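Local atomic coordinates of pyruvate kinase (Cryptosporidium parvum, PDB entry 6P0Y), a protein that probably catalyses the last step of glycolysis, transferring a phosphate from phosphoenolpyruvate to ADP to yield pyruvate and ATP. Residues Ile48-Gly53 against Val359-Glu364. Sequence-based numbering, arbitrary orientation.
Sequences IICTIG and VMLSGE. With ADP (adenosine-5'-diphosphate), chain C.
Ile-49 and Leu-361 tie the first and last strands of a TIM barrel together, and the geometry is that of regular parallel pairing: the axes of 48-51 and 359-361 approach to 4.6 Å at 20°. Ile-49 N donates to Val-359 O at 2.9 Å, nearly straight (175° at the hydrogen), while Ile-49 O accepts from Leu-361 N. Leu-361 O then takes two donors from one residue, Thr-51 N and, at 2.9 Å, Thr-51 OG1. The threonine torsion explains this grip: with OG1 turned anti to its carbonyl carbon (chi1 -58°), the hydroxyl lies beside its own backbone N and both donors face the same carbonyl, while CG2 is sent toward the nucleotide.

Apolar side chains pack tightly on both faces of the bonded pair. On the barrel's inner face Ile-49 CG2 lies 3.7 Å from Met-360 CG and also meets SD, the two side chains crossing at a slant. On the outer face Leu-361 CD1 reaches across to both Ile-48 CG2, at 3.9 Å, and Cys-50 SG, while Ile-48 CG1 runs alongside Val-359 CG2.

Beyond Thr-51 and Ser-362 the two segments part, and the close pairing gives way to the ligand site. Thr-51 CG2 faces the alpha-phosphate oxygen O1A of ADP, and Ser-362 OG is 3.4 Å from ADP O2A. Here Ser-362 N is held by Glu-364 OE1, a bond within the turn that starts helix 363-366.

Helix 371-387 covers the outer face, with Val-375 against Cys-50 and Leu-361, and Met-378 against Val-359. Strand 72-76 bonds to the other edge of 48-51; from it Arg-74, an ADP-binding residue, reaches Thr-51 OG1, joining this closing seam of the barrel to the nucleotide site.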
ATOM      1  N   ILE A  48       3.236 -20.156  27.239  1.00 31.05           N
ATOM      2  CA  ILE A  48       4.206 -20.031  28.366  1.00 30.78           C
ATOM      3  C   ILE A  48       4.837 -21.402  28.630  1.00 31.78           C
ATOM      4  O   ILE A  48       4.085 -22.368  28.856  1.00 32.71           O
ATOM      5  CB  ILE A  48       3.516 -19.464  29.624  1.00 30.52           C
ATOM      6  CG1 ILE A  48       2.845 -18.116  29.340  1.00 30.40           C
ATOM      7  CG2 ILE A  48       4.504 -19.374  30.778  1.00 30.76           C
ATOM      8  CD1 ILE A  48       2.093 -17.529  30.517  1.00 30.17           C
ATOM      9  N   ILE A  49       6.171 -21.472  28.588  1.00 32.12           N
ATOM     10  CA  ILE A  49       6.977 -22.643  29.038  1.00 32.16           C
ATOM     11  C   ILE A  49       7.395 -22.387  30.489  1.00 32.05           C
ATOM     12  O   ILE A  49       7.936 -21.302  30.759  1.00 32.29           O
ATOM     13  CB  ILE A  49       8.197 -22.872  28.120  1.00 32.71           C
ATOM     14  CG1 ILE A  49       7.769 -23.191  26.685  1.00 32.90           C
ATOM     15  CG2 ILE A  49       9.112 -23.952  28.688  1.00 32.41           C
ATOM     16  CD1 ILE A  49       8.900 -23.178  25.680  1.00 32.95           C
ATOM     17  N   CYS A  50       7.138 -23.343  31.383  1.00 32.30           N
ATOM     18  CA  CYS A  50       7.618 -23.339  32.788  1.00 32.06           C
ATOM     19  C   CYS A  50       8.673 -24.434  32.963  1.00 32.96           C
ATOM     20  O   CYS A  50       8.352 -25.617  32.701  1.00 32.92           O
ATOM     21  CB  CYS A  50       6.471 -23.556  33.763  1.00 31.69           C
ATOM     22  SG  CYS A  50       5.201 -22.270  33.656  1.00 30.80           S
ATOM     23  N   THR A  51       9.889 -24.046  33.359  1.00 33.26           N
ATOM     24  CA  THR A  51      10.982 -24.974  33.742  1.00 33.73           C
ATOM     25  C   THR A  51      10.620 -25.587  35.096  1.00 33.59           C
ATOM     26  O   THR A  51      10.452 -24.812  36.058  1.00 32.32           O
ATOM     27  CB  THR A  51      12.343 -24.267  33.772  1.00 33.92           C
ATOM     28  OG1 THR A  51      12.595 -23.717  32.477  1.00 33.37           O
ATOM     29  CG2 THR A  51      13.476 -25.192  34.159  1.00 34.26           C
ATOM     30  N   ILE A  52      10.474 -26.913  35.148  1.00 34.73           N
ATOM     31  CA  ILE A  52      10.066 -27.668  36.369  1.00 36.90           C
ATOM     32  C   ILE A  52      11.328 -28.024  37.157  1.00 38.90           C
ATOM     33  O   ILE A  52      12.286 -28.535  36.546  1.00 39.37           O
ATOM     34  CB  ILE A  52       9.233 -28.916  36.005  1.00 36.81           C
ATOM     35  CG1 ILE A  52       8.088 -28.576  35.045  1.00 36.64           C
ATOM     36  CG2 ILE A  52       8.722 -29.614  37.256  1.00 36.96           C
ATOM     37  CD1 ILE A  52       7.247 -27.394  35.477  1.00 36.46           C
ATOM     38  N   GLY A  53      11.320 -27.743  38.462  1.00 41.57           N
ATOM     39  CA  GLY A  53      12.428 -28.032  39.390  1.00 43.97           C
ATOM     40  C   GLY A  53      11.937 -28.144  40.832  1.00 46.32           C
ATOM     41  O   GLY A  53      10.733 -28.215  41.076  1.00 48.94           O
ATOM     42  N   VAL A 359       6.932 -17.618  25.506  1.00 31.60           N
ATOM     43  CA  VAL A 359       7.901 -17.083  26.508  1.00 31.18           C
ATOM     44  C   VAL A 359       8.268 -18.232  27.454  1.00 31.03           C
ATOM     45  O   VAL A 359       7.595 -19.277  27.395  1.00 31.31           O
ATOM     46  CB  VAL A 359       7.337 -15.860  27.258  1.00 31.23           C
ATOM     47  CG1 VAL A 359       7.289 -14.633  26.361  1.00 31.19           C
ATOM     48  CG2 VAL A 359       5.968 -16.127  27.862  1.00 31.20           C
ATOM     49  N   MET A 360       9.308 -18.062  28.273  1.00 31.30           N
ATOM     50  CA  MET A 360       9.834 -19.151  29.139  1.00 31.53           C
ATOM     51  C   MET A 360      10.233 -18.604  30.512  1.00 31.99           C
ATOM     52  O   MET A 360      10.909 -17.557  30.571  1.00 31.95           O
ATOM     53  CB  MET A 360      11.050 -19.825  28.496  1.00 31.45           C
ATOM     54  CG  MET A 360      11.450 -21.121  29.176  1.00 31.08           C
ATOM     55  SD  MET A 360      12.619 -22.089  28.193  1.00 30.96           S
ATOM     56  CE  MET A 360      14.174 -21.480  28.840  1.00 30.61           C
ATOM     57  N   LEU A 361       9.837 -19.320  31.565  1.00 32.75           N
ATOM     58  CA  LEU A 361      10.304 -19.113  32.959  1.00 33.62           C
ATOM     59  C   LEU A 361      11.314 -20.214  33.298  1.00 34.18           C
ATOM     60  O   LEU A 361      11.025 -21.395  33.019  1.00 33.85           O
ATOM     61  CB  LEU A 361       9.091 -19.135  33.889  1.00 34.29           C
ATOM     62  CG  LEU A 361       8.082 -18.012  33.641  1.00 34.99           C
ATOM     63  CD1 LEU A 361       6.668 -18.487  33.902  1.00 35.61           C
ATOM     64  CD2 LEU A 361       8.398 -16.790  34.488  1.00 34.79           C
ATOM     65  N   SER A 362      12.468 -19.820  33.844  1.00 34.84           N
ATOM     66  CA  SER A 362      13.612 -20.705  34.180  1.00 34.60           C
ATOM     67  C   SER A 362      13.747 -20.789  35.705  1.00 34.72           C
ATOM     68  O   SER A 362      13.009 -21.590  36.307  1.00 35.31           O
ATOM     69  CB  SER A 362      14.863 -20.219  33.504  1.00 34.53           C
ATOM     70  OG  SER A 362      14.766 -20.390  32.097  1.00 34.68           O
ATOM     71  N   GLY A 363      14.613 -19.967  36.305  1.00 35.40           N
ATOM     72  CA  GLY A 363      14.805 -19.888  37.767  1.00 37.14           C
ATOM     73  C   GLY A 363      13.531 -19.484  38.495  1.00 37.75           C
ATOM     74  O   GLY A 363      13.337 -19.949  39.636  1.00 39.03           O
ATOM     75  N   GLU A 364      12.686 -18.665  37.858  1.00 37.83           N
ATOM     76  CA  GLU A 364      11.458 -18.092  38.473  1.00 38.03           C
ATOM     77  C   GLU A 364      10.520 -19.222  38.913  1.00 38.58           C
ATOM     78  O   GLU A 364       9.820 -19.030  39.920  1.00 39.31           O
ATOM     79  CB  GLU A 364      10.728 -17.154  37.509  1.00 38.56           C
ATOM     80  CG  GLU A 364      11.596 -16.053  36.920  1.00 38.65           C
ATOM     81  CD  GLU A 364      12.060 -16.306  35.495  1.00 38.83           C
ATOM     82  OE1 GLU A 364      12.319 -17.479  35.156  1.00 39.25           O
ATOM     83  OE2 GLU A 364      12.150 -15.329  34.722  1.00 38.21           O
TER
HETATM   84  PB  ADP C 601      20.463 -23.365  33.723  1.00 50.62           P
HETATM   85  O1B ADP C 601      21.455 -24.439  34.133  1.00 49.65           O
HETATM   86  O2B ADP C 601      20.462 -22.284  34.823  1.00 50.93           O
HETATM   87  O3B ADP C 601      20.704 -22.789  32.365  1.00 50.26           O
HETATM   88  PA  ADP C 601      17.577 -23.468  33.798  1.00 48.75           P
HETATM   89  O1A ADP C 601      16.633 -24.645  33.900  1.00 49.62           O
HETATM   90  O2A ADP C 601      17.373 -22.528  32.672  1.00 49.16           O
HETATM   91  O3A ADP C 601      19.042 -24.082  33.759  1.00 50.77           O
HETATM   92  O5' ADP C 601      17.642 -22.692  35.206  1.00 49.85           O
HETATM   93  C5' ADP C 601      16.804 -22.863  36.368  1.00 50.21           C
HETATM   94  C4' ADP C 601      17.621 -23.285  37.568  1.00 49.99           C
HETATM   95  O4' ADP C 601      16.799 -24.088  38.444  1.00 50.55           O
HETATM   96  C3' ADP C 601      18.872 -24.118  37.282  1.00 50.55           C
HETATM   97  O3' ADP C 601      20.025 -23.291  37.188  1.00 49.41           O
HETATM   98  C2' ADP C 601      18.966 -25.024  38.511  1.00 51.22           C
HETATM   99  O2' ADP C 601      19.638 -24.371  39.583  1.00 52.41           O
HETATM  100  C1' ADP C 601      17.488 -25.261  38.833  1.00 50.75           C
HETATM  101  N9  ADP C 601      16.888 -26.401  38.141  1.00 49.62           N
HETATM  102  C8  ADP C 601      16.315 -26.414  36.896  1.00 48.63           C
HETATM  103  N7  ADP C 601      15.863 -27.589  36.526  1.00 48.20           N
HETATM  104  C5  ADP C 601      16.160 -28.410  37.603  1.00 48.85           C
HETATM  105  C6  ADP C 601      15.950 -29.785  37.839  1.00 48.70           C
HETATM  106  N6  ADP C 601      15.327 -30.603  36.985  1.00 47.81           N
HETATM  107  N1  ADP C 601      16.390 -30.297  39.010  1.00 49.18           N
HETATM  108  C2  ADP C 601      16.992 -29.481  39.884  1.00 49.90           C
HETATM  109  N3  ADP C 601      17.236 -28.170  39.777  1.00 49.84           N
HETATM  110  C4  ADP C 601      16.794 -27.692  38.607  1.00 49.67           C